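Local atomic coordinates of polyprenyl synthetase (Nonlabens dokdonensis, PDB entry 6KD7), a protein that probably acts as a magnesium-dependent prenyltransferase of the FPP/GGPP synthase family, making geranylgeranyl pyrophosphate. Residues 9-14 with 64-69; 32-37 with 92-97; 213-218 with 273-278. All coordinates share one frame; numbering follows the deposited sequence.

Contact 1: residues 9-14 with 64-69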
loop_
_atom_site.group_PDB
_atom_site.type_symbol
_atom_site.label_atom_id
_atom_site.label_comp_id
_atom_site.label_asym_id
_atom_site.label_seq_id
_atom_site.Cartn_x
_atom_site.Cartn_y
_atom_site.Cartn_z
ATOM N N THR A 9 -47.253 -6.142 -1.546
ATOM C CA THR A 9 -47.665 -5.018 -0.679
ATOM C C THR A 9 -47.812 -5.551 0.748
ATOM O O THR A 9 -47.307 -4.896 1.687
ATOM C CB THR A 9 -48.909 -4.316 -1.263
ATOM O OG1 THR A 9 -48.558 -3.727 -2.519
ATOM C CG2 THR A 9 -49.454 -3.233 -0.361
ATOM N N THR A 10 -48.518 -6.669 0.914
ATOM C CA THR A 10 -48.700 -7.352 2.221
ATOM C C THR A 10 -47.307 -7.732 2.762
ATOM O O THR A 10 -47.035 -7.493 3.944
ATOM C CB THR A 10 -49.505 -8.648 2.081
ATOM O OG1 THR A 10 -50.596 -8.443 1.185
ATOM C CG2 THR A 10 -49.966 -9.201 3.416
ATOM N N PHE A 11 -46.460 -8.304 1.905
ATOM C CA PHE A 11 -45.109 -8.776 2.301
ATOM C C PHE A 11 -44.306 -7.624 2.899
ATOM O O PHE A 11 -43.800 -7.831 4.023
ATOM C CB PHE A 11 -44.356 -9.408 1.150
ATOM C CG PHE A 11 -42.964 -9.799 1.548
ATOM C CD1 PHE A 11 -42.742 -10.944 2.295
ATOM C CD2 PHE A 11 -41.882 -9.017 1.182
ATOM C CE1 PHE A 11 -41.457 -11.287 2.680
ATOM C CE2 PHE A 11 -40.602 -9.369 1.572
ATOM C CZ PHE A 11 -40.389 -10.497 2.322
ATOM N N LEU A 12 -44.308 -6.437 2.281
ATOM C CA LEU A 12 -43.460 -5.297 2.733
ATOM C C LEU A 12 -44.023 -4.726 4.018
ATOM O O LEU A 12 -43.224 -4.321 4.881
ATOM C CB LEU A 12 -43.320 -4.255 1.625
ATOM C CG LEU A 12 -42.544 -4.753 0.395
ATOM C CD1 LEU A 12 -42.470 -3.674 -0.687
ATOM C CD2 LEU A 12 -41.130 -5.241 0.754
ATOM N N GLU A 13 -45.329 -4.816 4.214
ATOM C CA GLU A 13 -45.949 -4.415 5.502
ATOM C C GLU A 13 -45.488 -5.373 6.608
ATOM O O GLU A 13 -45.103 -4.896 7.685
ATOM C CB GLU A 13 -47.476 -4.422 5.395
ATOM C CG GLU A 13 -48.039 -3.145 4.781
ATOM C CD GLU A 13 -49.395 -3.321 4.110
ATOM O OE1 GLU A 13 -50.056 -4.344 4.374
ATOM O OE2 GLU A 13 -49.771 -2.453 3.296
ATOM N N GLU A 14 -45.583 -6.675 6.358
ATOM C CA GLU A 14 -45.285 -7.725 7.363
ATOM C C GLU A 14 -43.766 -7.741 7.665
ATOM O O GLU A 14 -43.410 -7.825 8.863
ATOM C CB GLU A 14 -45.897 -9.024 6.849
ATOM C CG GLU A 14 -47.419 -9.010 6.906
ATOM C CD GLU A 14 -47.953 -8.669 8.289
ATOM O OE1 GLU A 14 -48.656 -7.683 8.387
ATOM O OE2 GLU A 14 -47.595 -9.353 9.274
ATOM N N ALA A 64 -42.236 -17.554 7.279
ATOM C CA ALA A 64 -41.335 -18.372 6.458
ATOM C C ALA A 64 -40.874 -17.602 5.209
ATOM O O ALA A 64 -39.709 -17.796 4.773
ATOM C CB ALA A 64 -41.993 -19.641 6.040
ATOM N N ALA A 65 -41.778 -16.871 4.570
ATOM C CA ALA A 65 -41.478 -16.002 3.409
ATOM C C ALA A 65 -40.416 -14.966 3.825
ATOM O O ALA A 65 -39.439 -14.790 3.115
ATOM C CB ALA A 65 -42.739 -15.297 2.945
ATOM N N ILE A 66 -40.607 -14.334 4.960
ATOM C CA ILE A 66 -39.648 -13.346 5.482
ATOM C C ILE A 66 -38.315 -14.046 5.792
ATOM O O ILE A 66 -37.273 -13.451 5.447
ATOM C CB ILE A 66 -40.240 -12.638 6.684
ATOM C CG1 ILE A 66 -41.457 -11.826 6.235
ATOM C CG2 ILE A 66 -39.181 -11.770 7.372
ATOM C CD1 ILE A 66 -42.202 -11.161 7.386
ATOM N N ALA A 67 -38.312 -15.283 6.312
ATOM C CA ALA A 67 -37.054 -16.029 6.557
ATOM C C ALA A 67 -36.284 -16.140 5.234
ATOM O O ALA A 67 -35.047 -16.000 5.205
ATOM C CB ALA A 67 -37.299 -17.420 7.105
ATOM N N VAL A 68 -36.991 -16.525 4.194
ATOM C CA VAL A 68 -36.386 -16.717 2.866
ATOM C C VAL A 68 -35.678 -15.415 2.439
ATOM O O VAL A 68 -34.549 -15.495 1.975
ATOM C CB VAL A 68 -37.445 -17.183 1.872
ATOM C CG1 VAL A 68 -37.042 -16.933 0.438
ATOM C CG2 VAL A 68 -37.719 -18.645 2.080
ATOM N N GLU A 69 -36.336 -14.278 2.564
ATOM C CA GLU A 69 -35.803 -12.981 2.121
ATOM C C GLU A 69 -34.629 -12.613 3.036
ATOM O O GLU A 69 -33.653 -12.043 2.527
ATOM C CB GLU A 69 -36.893 -11.907 2.149
ATOM C CG GLU A 69 -36.430 -10.491 1.759
ATOM C CD GLU A 69 -36.139 -10.334 0.270
ATOM O OE1 GLU A 69 -36.194 -11.327 -0.490
ATOM O OE2 GLU A 69 -35.858 -9.207 -0.114
#
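F11 pushes the edge of its ring onto helix 58-82, where it overlaps A65, I66 and E69. Two ring atoms do most of the touching. CE1 of F11 lies 3.6 Å from CG1 of I66, and this approach is oblique to the ring. CZ of F11 meets CB of E69 at 3.8 Å, close to the ring plane. The CB of A65 adds a looser touch on CE1 of F11 at 4.2 Å. With CG of F11 anti to the backbone N (chi1 176°), the ring is carried across the gap between the helices, although the bond from CA to CB does not point straight at the partner. I66 continues past the ring, and CD1 of I66 ends 3.8 Å from the carbonyl carbon of E14, close to the E14 backbone. The carboxylate of E69 stands almost upright to the ring plane of F11, at 87°. Only the aliphatic part of E69 meets the ring. Its OE2 makes a salt bridge to R41. The E69 side chain lies about 5 Å from the bound pyrophosphate, so F11 packs against a residue close to the pyrophosphate pocket. OE2 of E14 makes a salt bridge to K18 on the same helix.

No hydrogen bond joins the two segments. The contact is apolar helix-to-helix packing within the mainly helical prenyl synthase fold. The axes of the two segments pass 10.7 Å apart at a crossing angle of -80°, so they are nearly perpendicular and meet over a short length. The N-terminal helix 4-18 thus lies across helix 58-82. Helix 42-54 closes in beside them: P44 touches F11 and E69, and L48 touches A65. On another flank of helix 58-82, helix 158-183 packs on A64 and V68.

Contact 2: residues 32-37 with 92-97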
loop_
_atom_site.group_PDB
_atom_site.type_symbol
_atom_site.label_atom_id
_atom_site.label_comp_id
_atom_site.label_asym_id
_atom_site.label_seq_id
_atom_site.Cartn_x
_atom_site.Cartn_y
_atom_site.Cartn_z
ATOM N N HIS A 32 -31.704 -3.375 8.375
ATOM C CA HIS A 32 -32.789 -2.505 7.827
ATOM C C HIS A 32 -32.360 -1.910 6.467
ATOM O O HIS A 32 -33.162 -1.906 5.505
ATOM C CB HIS A 32 -33.182 -1.455 8.858
ATOM C CG HIS A 32 -33.727 -2.085 10.097
ATOM N ND1 HIS A 32 -33.077 -1.998 11.334
ATOM C CD2 HIS A 32 -34.778 -2.899 10.289
ATOM C CE1 HIS A 32 -33.756 -2.687 12.220
ATOM N NE2 HIS A 32 -34.780 -3.250 11.609
ATOM N N TYR A 33 -31.093 -1.497 6.370
ATOM C CA TYR A 33 -30.531 -0.925 5.139
ATOM C C TYR A 33 -30.632 -1.942 4.013
ATOM O O TYR A 33 -31.167 -1.619 2.956
ATOM C CB TYR A 33 -29.101 -0.468 5.377
ATOM C CG TYR A 33 -28.405 0.095 4.164
ATOM C CD1 TYR A 33 -28.524 1.434 3.829
ATOM C CD2 TYR A 33 -27.582 -0.697 3.391
ATOM C CE1 TYR A 33 -27.848 1.972 2.746
ATOM C CE2 TYR A 33 -26.882 -0.172 2.322
ATOM C CZ TYR A 33 -27.004 1.178 1.994
ATOM O OH TYR A 33 -26.310 1.666 0.916
ATOM N N ILE A 34 -30.112 -3.156 4.187
ATOM C CA ILE A 34 -30.068 -4.081 3.026
ATOM C C ILE A 34 -31.489 -4.528 2.666
ATOM O O ILE A 34 -31.741 -4.787 1.462
ATOM C CB ILE A 34 -29.102 -5.259 3.234
ATOM C CG1 ILE A 34 -28.855 -5.948 1.889
ATOM C CG2 ILE A 34 -29.605 -6.210 4.319
ATOM C CD1 ILE A 34 -27.566 -6.650 1.833
ATOM N N LEU A 35 -32.400 -4.624 3.636
ATOM C CA LEU A 35 -33.800 -5.062 3.347
ATOM C C LEU A 35 -34.588 -3.943 2.677
ATOM O O LEU A 35 -35.630 -4.248 2.169
ATOM C CB LEU A 35 -34.485 -5.505 4.636
ATOM C CG LEU A 35 -33.905 -6.784 5.239
ATOM C CD1 LEU A 35 -34.549 -7.064 6.578
ATOM C CD2 LEU A 35 -34.071 -7.957 4.272
ATOM N N ASP A 36 -34.069 -2.719 2.655
ATOM C CA ASP A 36 -34.751 -1.553 2.073
ATOM C C ASP A 36 -34.171 -1.191 0.706
ATOM O O ASP A 36 -34.381 -0.072 0.306
ATOM C CB ASP A 36 -34.625 -0.374 3.030
ATOM C CG ASP A 36 -35.591 0.753 2.711
ATOM O OD1 ASP A 36 -36.629 0.488 2.102
ATOM O OD2 ASP A 36 -35.277 1.883 3.066
ATOM N N LEU A 37 -33.502 -2.081 -0.003
ATOM C CA LEU A 37 -32.918 -1.717 -1.314
ATOM C C LEU A 37 -33.914 -2.030 -2.428
ATOM O O LEU A 37 -33.579 -1.792 -3.586
ATOM C CB LEU A 37 -31.603 -2.450 -1.545
ATOM C CG LEU A 37 -30.481 -2.126 -0.546
ATOM C CD1 LEU A 37 -29.178 -2.783 -0.966
ATOM C CD2 LEU A 37 -30.264 -0.637 -0.373
ATOM N N GLU A 92 -24.588 2.072 -1.894
ATOM C CA GLU A 92 -23.342 1.488 -1.347
ATOM C C GLU A 92 -23.653 0.126 -0.715
ATOM O O GLU A 92 -24.679 -0.019 -0.037
ATOM C CB GLU A 92 -22.692 2.415 -0.329
ATOM C CG GLU A 92 -21.950 3.550 -1.016
ATOM C CD GLU A 92 -21.075 4.419 -0.137
ATOM O OE1 GLU A 92 -21.292 4.398 1.094
ATOM O OE2 GLU A 92 -20.157 5.096 -0.718
ATOM N N THR A 93 -22.758 -0.826 -0.907
ATOM C CA THR A 93 -22.819 -2.117 -0.188
ATOM C C THR A 93 -22.594 -1.871 1.302
ATOM O O THR A 93 -21.976 -0.862 1.665
ATOM C CB THR A 93 -21.848 -3.080 -0.834
ATOM O OG1 THR A 93 -20.586 -2.417 -0.837
ATOM C CG2 THR A 93 -22.323 -3.450 -2.223
ATOM N N VAL A 94 -23.038 -2.812 2.125
ATOM C CA VAL A 94 -22.932 -2.706 3.585
ATOM C C VAL A 94 -21.471 -2.525 3.965
ATOM O O VAL A 94 -21.230 -1.686 4.826
ATOM C CB VAL A 94 -23.578 -3.931 4.268
ATOM C CG1 VAL A 94 -23.178 -4.017 5.726
ATOM C CG2 VAL A 94 -25.104 -3.899 4.120
ATOM N N HIS A 95 -20.534 -3.280 3.379
ATOM C CA HIS A 95 -19.122 -3.209 3.843
ATOM C C HIS A 95 -18.459 -1.885 3.425
ATOM O O HIS A 95 -17.425 -1.547 4.011
ATOM C CB HIS A 95 -18.348 -4.413 3.368
ATOM C CG HIS A 95 -18.342 -4.589 1.907
ATOM N ND1 HIS A 95 -17.235 -4.209 1.145
ATOM C CD2 HIS A 95 -19.287 -5.021 1.061
ATOM C CE1 HIS A 95 -17.481 -4.475 -0.116
ATOM N NE2 HIS A 95 -18.744 -4.997 -0.194
ATOM N N LYS A 96 -19.009 -1.227 2.407
ATOM C CA LYS A 96 -18.527 0.100 1.953
ATOM C C LYS A 96 -19.131 1.210 2.817
ATOM O O LYS A 96 -18.395 2.089 3.212
ATOM C CB LYS A 96 -18.868 0.288 0.479
ATOM C CG LYS A 96 -17.951 -0.462 -0.463
ATOM C CD LYS A 96 -16.531 -0.406 0.006
ATOM C CE LYS A 96 -15.534 -0.355 -1.122
ATOM N NZ LYS A 96 -14.179 -0.073 -0.604
ATOM N N LYS A 97 -20.432 1.141 3.085
ATOM C CA LYS A 97 -21.128 2.150 3.920
ATOM C C LYS A 97 -20.621 2.073 5.360
ATOM O O LYS A 97 -20.426 3.108 5.975
ATOM C CB LYS A 97 -22.636 1.935 3.850
ATOM C CG LYS A 97 -23.448 2.863 4.728
ATOM C CD LYS A 97 -24.907 2.847 4.395
ATOM C CE LYS A 97 -25.725 3.660 5.365
ATOM N NZ LYS A 97 -25.374 5.090 5.281
HETATM O O HOH W 1 -25.661 4.342 -0.311
#
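Y33 bridges from the end of helix 25-35 to segment 92-97, which runs from the end of hairpin strand 91-92 into the short helix 94-97 in this mainly helical prenyl synthase fold. Its CB points toward the partner, and CG is anti to the backbone N (chi1 178°). This carries the ring out to the hairpin end. CG2 of V94 comes obliquely to CD2 of Y33, at 4.1 Å. CG2 of V94 also lies 4.3 Å from CB of I34. K97 lies over one face of the ring. Its CD is 3.8 Å from the ring centroid of Y33 and 26° off the normal, a CH-pi contact offset toward the rim. CE of K97 lies just beyond the rim, 3.8 Å from CE1 of Y33, and the bend at chi4 (65°) then turns NZ. W98 meets the Y33 ring edge-to-face. CE2 and CZ of Y33 lie beside O of E92, in the ring plane, with CE2 at 3.2 Å.

At the tip, OH of Y33 donates to the backbone O of E92 at 2.5 Å, a short bond. The hydroxyl lies in the carbonyl plane, on a lone pair. The E92 carboxylate looks elsewhere, to N261 and H258 of the second subunit. A water completes the link: it donates to OH of Y33 at 3.0 Å and accepts from the backbone N of E92.

Contact 3: residues 213-218 with 273-278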
loop_
_atom_site.group_PDB
_atom_site.type_symbol
_atom_site.label_atom_id
_atom_site.label_comp_id
_atom_site.label_asym_id
_atom_site.label_seq_id
_atom_site.Cartn_x
_atom_site.Cartn_y
_atom_site.Cartn_z
ATOM N N ASP A 213 -26.208 -10.649 -19.119
ATOM C CA ASP A 213 -24.952 -10.006 -18.652
ATOM C C ASP A 213 -24.179 -9.511 -19.895
ATOM O O ASP A 213 -23.711 -8.418 -19.848
ATOM C CB ASP A 213 -24.110 -10.959 -17.802
ATOM C CG ASP A 213 -22.919 -10.275 -17.157
ATOM O OD1 ASP A 213 -21.864 -10.167 -17.812
ATOM O OD2 ASP A 213 -23.104 -9.762 -16.078
ATOM N N ALA A 214 -24.097 -10.305 -20.953
ATOM C CA ALA A 214 -23.438 -9.955 -22.226
ATOM C C ALA A 214 -24.355 -9.095 -23.104
ATOM O O ALA A 214 -23.870 -8.080 -23.623
ATOM C CB ALA A 214 -23.056 -11.206 -22.954
ATOM N N PHE A 215 -25.625 -9.481 -23.268
ATOM C CA PHE A 215 -26.485 -8.968 -24.360
ATOM C C PHE A 215 -27.609 -8.094 -23.850
ATOM O O PHE A 215 -28.410 -7.706 -24.663
ATOM C CB PHE A 215 -27.088 -10.111 -25.153
ATOM C CG PHE A 215 -26.037 -10.831 -25.930
ATOM C CD1 PHE A 215 -25.352 -10.168 -26.942
ATOM C CD2 PHE A 215 -25.676 -12.121 -25.602
ATOM C CE1 PHE A 215 -24.337 -10.812 -27.626
ATOM C CE2 PHE A 215 -24.682 -12.776 -26.308
ATOM C CZ PHE A 215 -24.018 -12.119 -27.321
ATOM N N GLY A 216 -27.656 -7.853 -22.544
ATOM C CA GLY A 216 -28.730 -7.078 -21.906
ATOM C C GLY A 216 -28.646 -5.593 -22.181
ATOM O O GLY A 216 -27.605 -5.138 -22.637
ATOM N N ASP A 217 -29.749 -4.879 -21.971
ATOM C CA ASP A 217 -29.772 -3.412 -22.192
ATOM C C ASP A 217 -29.034 -2.721 -21.047
ATOM O O ASP A 217 -29.331 -3.006 -19.873
ATOM C CB ASP A 217 -31.195 -2.882 -22.370
ATOM C CG ASP A 217 -31.854 -3.335 -23.660
ATOM O OD1 ASP A 217 -31.119 -3.656 -24.616
ATOM O OD2 ASP A 217 -33.096 -3.362 -23.696
ATOM N N PRO A 218 -28.131 -1.770 -21.352
ATOM C CA PRO A 218 -27.373 -1.078 -20.322
ATOM C C PRO A 218 -28.248 -0.234 -19.388
ATOM O O PRO A 218 -29.185 0.367 -19.847
ATOM C CB PRO A 218 -26.501 -0.096 -21.113
ATOM C CG PRO A 218 -26.456 -0.662 -22.505
ATOM C CD PRO A 218 -27.804 -1.315 -22.697
ATOM N N THR A 273 -15.858 -7.599 -28.977
ATOM C CA THR A 273 -15.289 -8.701 -29.781
ATOM C C THR A 273 -15.790 -10.036 -29.250
ATOM O O THR A 273 -16.166 -10.925 -30.084
ATOM C CB THR A 273 -13.757 -8.676 -29.769
ATOM O OG1 THR A 273 -13.329 -7.347 -30.063
ATOM C CG2 THR A 273 -13.198 -9.670 -30.752
ATOM N N VAL A 274 -15.768 -10.210 -27.922
ATOM C CA VAL A 274 -16.242 -11.496 -27.331
ATOM C C VAL A 274 -17.746 -11.644 -27.613
ATOM O O VAL A 274 -18.161 -12.738 -28.015
ATOM C CB VAL A 274 -15.912 -11.587 -25.838
ATOM C CG1 VAL A 274 -16.600 -12.784 -25.194
ATOM C CG2 VAL A 274 -14.410 -11.652 -25.644
ATOM N N LYS A 275 -18.538 -10.582 -27.446
ATOM C CA LYS A 275 -19.994 -10.627 -27.798
ATOM C C LYS A 275 -20.135 -11.150 -29.231
ATOM O O LYS A 275 -20.888 -12.150 -29.442
ATOM C CB LYS A 275 -20.666 -9.281 -27.550
ATOM C CG LYS A 275 -20.951 -9.037 -26.074
ATOM C CD LYS A 275 -21.307 -7.619 -25.723
ATOM C CE LYS A 275 -22.556 -7.170 -26.446
ATOM N NZ LYS A 275 -23.200 -6.072 -25.698
ATOM N N VAL A 276 -19.324 -10.645 -30.163
ATOM C CA VAL A 276 -19.443 -11.101 -31.578
ATOM C C VAL A 276 -19.082 -12.580 -31.658
ATOM O O VAL A 276 -19.800 -13.309 -32.382
ATOM C CB VAL A 276 -18.607 -10.233 -32.537
ATOM C CG1 VAL A 276 -18.586 -10.842 -33.932
ATOM C CG2 VAL A 276 -19.114 -8.788 -32.550
ATOM N N PHE A 277 -18.045 -13.034 -30.962
ATOM C CA PHE A 277 -17.688 -14.482 -30.965
ATOM C C PHE A 277 -18.830 -15.321 -30.375
ATOM O O PHE A 277 -19.091 -16.438 -30.832
ATOM C CB PHE A 277 -16.401 -14.759 -30.186
ATOM C CG PHE A 277 -15.149 -14.447 -30.963
ATOM C CD1 PHE A 277 -14.924 -15.035 -32.200
ATOM C CD2 PHE A 277 -14.213 -13.546 -30.477
ATOM C CE1 PHE A 277 -13.785 -14.726 -32.925
ATOM C CE2 PHE A 277 -13.069 -13.246 -31.203
ATOM C CZ PHE A 277 -12.857 -13.840 -32.417
ATOM N N PHE A 278 -19.491 -14.804 -29.351
ATOM C CA PHE A 278 -20.625 -15.511 -28.707
ATOM C C PHE A 278 -21.704 -15.771 -29.779
ATOM O O PHE A 278 -22.096 -16.937 -29.865
ATOM C CB PHE A 278 -21.145 -14.741 -27.490
ATOM C CG PHE A 278 -20.289 -14.815 -26.249
ATOM C CD1 PHE A 278 -19.311 -15.777 -26.095
ATOM C CD2 PHE A 278 -20.539 -13.956 -25.189
ATOM C CE1 PHE A 278 -18.564 -15.847 -24.930
ATOM C CE2 PHE A 278 -19.815 -14.038 -24.015
ATOM C CZ PHE A 278 -18.823 -14.985 -23.892
#
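K275 is the first residue of segment 273-278 to reach across, and it meets both A214 and F215. Its chain bends at chi3 (61°), which brings NZ of K275 to 3.0 Å from the backbone O of A214. This hydrogen bond lies in the carbonyl plane, with a C=O to donor angle of 160°. It is made in the last turn of helix 188-215, just before G216 leaves helical geometry. The helix dipole would probably suit a positive charge at this end. The part of K275 nearest the backbone slides past F215 in the opposite direction, with CB of K275 4.0 Å from CE1 of F215. The backbone O of K275 lies at the ring edge of F215, 3.8 Å from CZ of F215.

One turn on, F278 completes the contact. CB of F278 sits at the ring edge of F215, 3.9 Å from CZ of F215. The F278 ring presents its own edge to A214, with CD2 of F278 4.3 Å from CB of A214.

The contact fastens the C-terminal end of helix 188-215 to helix 264-281. L237 of helix 236-241 touches A214, F215 and F278, while I229 of helix 227-230 packs on K275 and F278.

In the fold
Contacts 1 and 2 are neighbours, with centres 18 Å apart. Their segments alternate along the chain, and they touch where CG of E69 meets CD2 of L35 at 4.3 Å. R41 ties them further: it binds E69 of contact 1 and the backbone O of L35 in contact 2. Both lie near the bound pyrophosphate, which is about 8 Å from the side chain of I34 and nearer still to that of E69. Contact 3 is separate. Its centre is 35 Å from that of contact 1, on the opposite side of the chain's centre, and 30 Å from that of contact 2. Its A214 side chain is about 13 Å from a bound magnesium ion.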